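Local structure of Lmo2349 protein (Listeria monocytogenes, 4GVO) at residues Tyr49-Lys54 with Lys211-Ala216. The protein probably captures L-cystine or a related amino acid outside the cell as the solute-binding component of an ABC transporter. Residues are numbered along the deposited sequence; the frame is centred on the assembly and turned at random. Where two conformers were deposited one is given.
Sequences YKFKFK and KKVDEA. With NA (sodium ion), chain D.
Y49 and K212 meet because each side chain leaves its backbone with CG anti to the carbonyl carbon, chi1 -67° in Y49 and -65° in K212, which sets the two CG atoms; the bend at chi2 (-80°) only steers the rest of the lysine chain. The two side chains cross at roughly a right angle. Their closest approach, 3.8 Å from Y49 CE2 to K212 CG, is a van der Waals distance, and K212 CB lies 4.1 Å from the same CE2. Y49 OH lies 4.0 Å from K212 CG, again only a van der Waals neighbour. It is therefore the first methylenes of the lysine, not its ammonium group, that rest obliquely against the far part of the phenol ring.

The second touch is apolar and looser: V213 CG2 stands at the edge of the F51 ring, near its plane, 4.4 Å from F51 CZ. Y49 and F51, two residues apart, both turn toward the helix, as expected from strand alternation. No hydrogen bond links the segments, and they bury just 123 Å² together, so side-chain packing alone makes this contact.

The Y49 backbone has a separate task. Its carbonyl O binds the sodium ion at 2.2 Å, a water adds a ligand at 2.3 Å, and D43 OD1 and L46 O also coordinate the metal. D43 reaches the strand a second time, its OD2 accepting a hydrogen bond from F51 N.

In the family 3 solute-binding fold, strand 49-55 pairs in parallel with strand 9-15, whose I11 and V13 touch Y49 and F51 respectively. L46 packs on both F51 and K212, V39 of helix 34-44 covers F51, and I42 meets A216, so helix 207-222 is joined to the sheet's strand 49-55 and to helix 34-44 alike.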
ATOM      1  N   TYR A  49     -16.219  19.642  -4.625  1.00 13.81           N
ATOM      2  CA  TYR A  49     -16.329  18.211  -4.458  1.00 14.46           C
ATOM      3  C   TYR A  49     -16.556  17.906  -2.967  1.00 17.18           C
ATOM      4  O   TYR A  49     -16.115  18.661  -2.101  1.00 19.01           O
ATOM      5  CB  TYR A  49     -15.053  17.521  -4.918  1.00 14.60           C
ATOM      6  CG  TYR A  49     -14.814  17.632  -6.404  1.00 15.98           C
ATOM      7  CD1 TYR A  49     -15.417  16.744  -7.289  1.00 15.45           C
ATOM      8  CD2 TYR A  49     -14.045  18.641  -6.931  1.00 18.70           C
ATOM      9  CE1 TYR A  49     -15.218  16.842  -8.665  1.00 16.71           C
ATOM     10  CE2 TYR A  49     -13.832  18.742  -8.305  1.00 22.03           C
ATOM     11  CZ  TYR A  49     -14.400  17.819  -9.165  1.00 20.01           C
ATOM     12  OH  TYR A  49     -14.201  17.894 -10.516  1.00 25.34           O
ATOM     13  N   LYS A  50     -17.212  16.792  -2.693  1.00 13.50           N
ATOM     14  CA  LYS A  50     -17.349  16.248  -1.332  1.00 15.45           C
ATOM     15  C   LYS A  50     -16.897  14.814  -1.416  1.00 14.66           C
ATOM     16  O   LYS A  50     -17.436  14.062  -2.169  1.00 18.98           O
ATOM     17  CB  LYS A  50     -18.814  16.313  -0.844  1.00 19.25           C
ATOM     18  CG  LYS A  50     -19.072  15.806   0.575  1.00 26.03           C
ATOM     19  CD  LYS A  50     -20.573  15.605   0.846  1.00 36.51           C
ATOM     20  CE  LYS A  50     -21.028  14.139   0.694  1.00 41.49           C
ATOM     21  NZ  LYS A  50     -22.309  13.993  -0.063  1.00 45.99           N
ATOM     22  N   PHE A  51     -15.933  14.444  -0.600  1.00 13.31           N
ATOM     23  CA  PHE A  51     -15.369  13.094  -0.633  1.00 12.90           C
ATOM     24  C   PHE A  51     -15.971  12.301   0.503  1.00 15.52           C
ATOM     25  O   PHE A  51     -15.999  12.747   1.657  1.00 20.27           O
ATOM     26  CB  PHE A  51     -13.846  13.131  -0.503  1.00 13.55           C
ATOM     27  CG  PHE A  51     -13.132  13.666  -1.717  1.00 11.96           C
ATOM     28  CD1 PHE A  51     -13.158  15.014  -2.050  1.00 15.23           C
ATOM     29  CD2 PHE A  51     -12.377  12.823  -2.549  1.00 16.02           C
ATOM     30  CE1 PHE A  51     -12.502  15.503  -3.168  1.00 13.90           C
ATOM     31  CE2 PHE A  51     -11.711  13.342  -3.656  1.00 14.51           C
ATOM     32  CZ  PHE A  51     -11.752  14.688  -3.934  1.00 13.75           C
ATOM     33  N   LYS A  52     -16.422  11.111   0.185  1.00 11.20           N
ATOM     34  CA  LYS A  52     -16.872  10.188   1.182  1.00 13.09           C
ATOM     35  C   LYS A  52     -16.191   8.844   0.977  1.00 13.13           C
ATOM     36  O   LYS A  52     -15.801   8.528  -0.122  1.00 17.47           O
ATOM     37  CB  LYS A  52     -18.356  10.010   1.108  1.00 16.91           C
ATOM     38  CG  LYS A  52     -18.853   9.423  -0.146  1.00 17.84           C
ATOM     39  CD  LYS A  52     -20.376   9.336  -0.146  1.00 20.41           C
ATOM     40  CE  LYS A  52     -20.916   8.396   0.927  1.00 25.82           C
ATOM     41  NZ  LYS A  52     -22.391   8.287   0.850  1.00 33.62           N
ATOM     42  N   PHE A  53     -16.092   8.055   2.038  1.00 10.89           N
ATOM     43  CA  PHE A  53     -15.404   6.794   1.960  1.00 10.72           C
ATOM     44  C   PHE A  53     -16.374   5.619   1.853  1.00  9.85           C
ATOM     45  O   PHE A  53     -17.483   5.634   2.390  1.00 13.50           O
ATOM     46  CB  PHE A  53     -14.494   6.614   3.186  1.00 10.57           C
ATOM     47  CG  PHE A  53     -13.399   7.633   3.267  1.00 10.77           C
ATOM     48  CD1 PHE A  53     -12.234   7.496   2.517  1.00 10.78           C
ATOM     49  CD2 PHE A  53     -13.553   8.772   4.047  1.00 13.06           C
ATOM     50  CE1 PHE A  53     -11.241   8.438   2.608  1.00 11.61           C
ATOM     51  CE2 PHE A  53     -12.565   9.732   4.103  1.00 14.36           C
ATOM     52  CZ  PHE A  53     -11.406   9.554   3.387  1.00 13.01           C
ATOM     53  N   LYS A  54     -15.869   4.580   1.185  1.00  9.82           N
ATOM     54  CA  LYS A  54     -16.489   3.268   1.125  0.50  9.79           C
ATOM     55  C   LYS A  54     -15.396   2.260   1.462  1.00  9.64           C
ATOM     56  O   LYS A  54     -14.457   2.075   0.692  1.00 11.97           O
ATOM     57  CB  LYS A  54     -17.081   2.983  -0.256  0.50 11.56           C
ATOM     58  CG  LYS A  54     -17.835   1.665  -0.337  0.50 12.85           C
ATOM     59  CD  LYS A  54     -18.259   1.293  -1.752  0.50 14.74           C
ATOM     60  CE  LYS A  54     -19.440   2.078  -2.275  0.50 17.70           C
ATOM     61  NZ  LYS A  54     -20.753   1.588  -1.745  0.50 23.01           N
ATOM     62  N   LYS A 211      -7.049  15.791 -12.263  1.00 10.69           N
ATOM     63  CA  LYS A 211      -6.366  17.088 -12.288  1.00 10.88           C
ATOM     64  C   LYS A 211      -6.616  17.901 -11.007  1.00 12.61           C
ATOM     65  O   LYS A 211      -5.675  18.516 -10.484  1.00 11.92           O
ATOM     66  CB  LYS A 211      -6.791  17.863 -13.518  1.00 14.15           C
ATOM     67  CG  LYS A 211      -6.048  19.154 -13.761  1.00 18.81           C
ATOM     68  CD  LYS A 211      -6.575  19.831 -15.015  1.00 24.90           C
ATOM     69  CE  LYS A 211      -6.096  21.273 -15.121  1.00 38.47           C
ATOM     70  NZ  LYS A 211      -6.657  21.951 -16.337  1.00 50.24           N
ATOM     71  N   LYS A 212      -7.864  17.893 -10.531  1.00 12.55           N
ATOM     72  CA  LYS A 212      -8.241  18.602  -9.305  1.00 11.89           C
ATOM     73  C   LYS A 212      -7.496  18.016  -8.114  1.00 11.19           C
ATOM     74  O   LYS A 212      -6.976  18.747  -7.258  1.00 10.92           O
ATOM     75  CB  LYS A 212      -9.761  18.593  -9.095  1.00 12.54           C
ATOM     76  CG  LYS A 212     -10.545  19.372 -10.159  1.00 16.93           C
ATOM     77  CD  LYS A 212     -10.542  20.854  -9.924  1.00 18.74           C
ATOM     78  CE  LYS A 212     -11.457  21.565 -10.924  1.00 23.63           C
ATOM     79  NZ  LYS A 212     -11.501  23.017 -10.647  1.00 30.79           N
ATOM     80  N   VAL A 213      -7.456  16.702  -8.038  1.00 10.39           N
ATOM     81  CA  VAL A 213      -6.717  16.035  -6.964  1.00  9.12           C
ATOM     82  C   VAL A 213      -5.254  16.463  -6.992  1.00 10.06           C
ATOM     83  O   VAL A 213      -4.654  16.726  -5.944  1.00 10.98           O
ATOM     84  CB  VAL A 213      -6.901  14.483  -7.051  1.00 10.40           C
ATOM     85  CG1 VAL A 213      -5.897  13.704  -6.170  1.00 12.31           C
ATOM     86  CG2 VAL A 213      -8.342  14.134  -6.694  1.00 11.74           C
ATOM     87  N   ASP A 214      -4.639  16.478  -8.180  1.00 11.19           N
ATOM     88  CA  ASP A 214      -3.243  16.928  -8.308  1.00 11.79           C
ATOM     89  C   ASP A 214      -3.056  18.364  -7.863  1.00 10.11           C
ATOM     90  O   ASP A 214      -2.077  18.654  -7.205  1.00 12.27           O
ATOM     91  CB  ASP A 214      -2.735  16.808  -9.761  1.00 12.01           C
ATOM     92  CG  ASP A 214      -2.423  15.392 -10.160  1.00 15.02           C
ATOM     93  OD1 ASP A 214      -1.986  14.653  -9.235  1.00 15.89           O
ATOM     94  OD2 ASP A 214      -2.477  15.075 -11.396  1.00 17.61           O
ATOM     95  N   GLU A 215      -4.001  19.242  -8.169  1.00 10.69           N
ATOM     96  CA  GLU A 215      -3.914  20.636  -7.725  1.00 11.95           C
ATOM     97  C   GLU A 215      -3.938  20.711  -6.199  1.00 11.46           C
ATOM     98  O   GLU A 215      -3.112  21.364  -5.566  1.00 12.02           O
ATOM     99  CB  GLU A 215      -5.054  21.452  -8.350  1.00 13.28           C
ATOM    100  CG  GLU A 215      -4.876  21.693  -9.823  1.00 14.87           C
ATOM    101  CD  GLU A 215      -6.124  22.192 -10.560  1.00 18.80           C
ATOM    102  OE1 GLU A 215      -7.219  22.313  -9.959  1.00 21.34           O
ATOM    103  OE2 GLU A 215      -6.025  22.453 -11.780  1.00 24.26           O
ATOM    104  N   ALA A 216      -4.867  19.984  -5.609  1.00 10.42           N
ATOM    105  CA  ALA A 216      -4.966  19.981  -4.165  1.00 10.49           C
ATOM    106  C   ALA A 216      -3.708  19.380  -3.507  1.00 10.56           C
ATOM    107  O   ALA A 216      -3.159  19.927  -2.541  1.00 10.93           O
ATOM    108  CB  ALA A 216      -6.214  19.224  -3.728  1.00 10.64           C
TER
HETATM  109 NA    NA D 702     -14.496  19.444  -0.830  1.00 14.99          NA
HETATM  110  O   HOH W   1     -15.503  20.890   0.629  1.00 21.55           O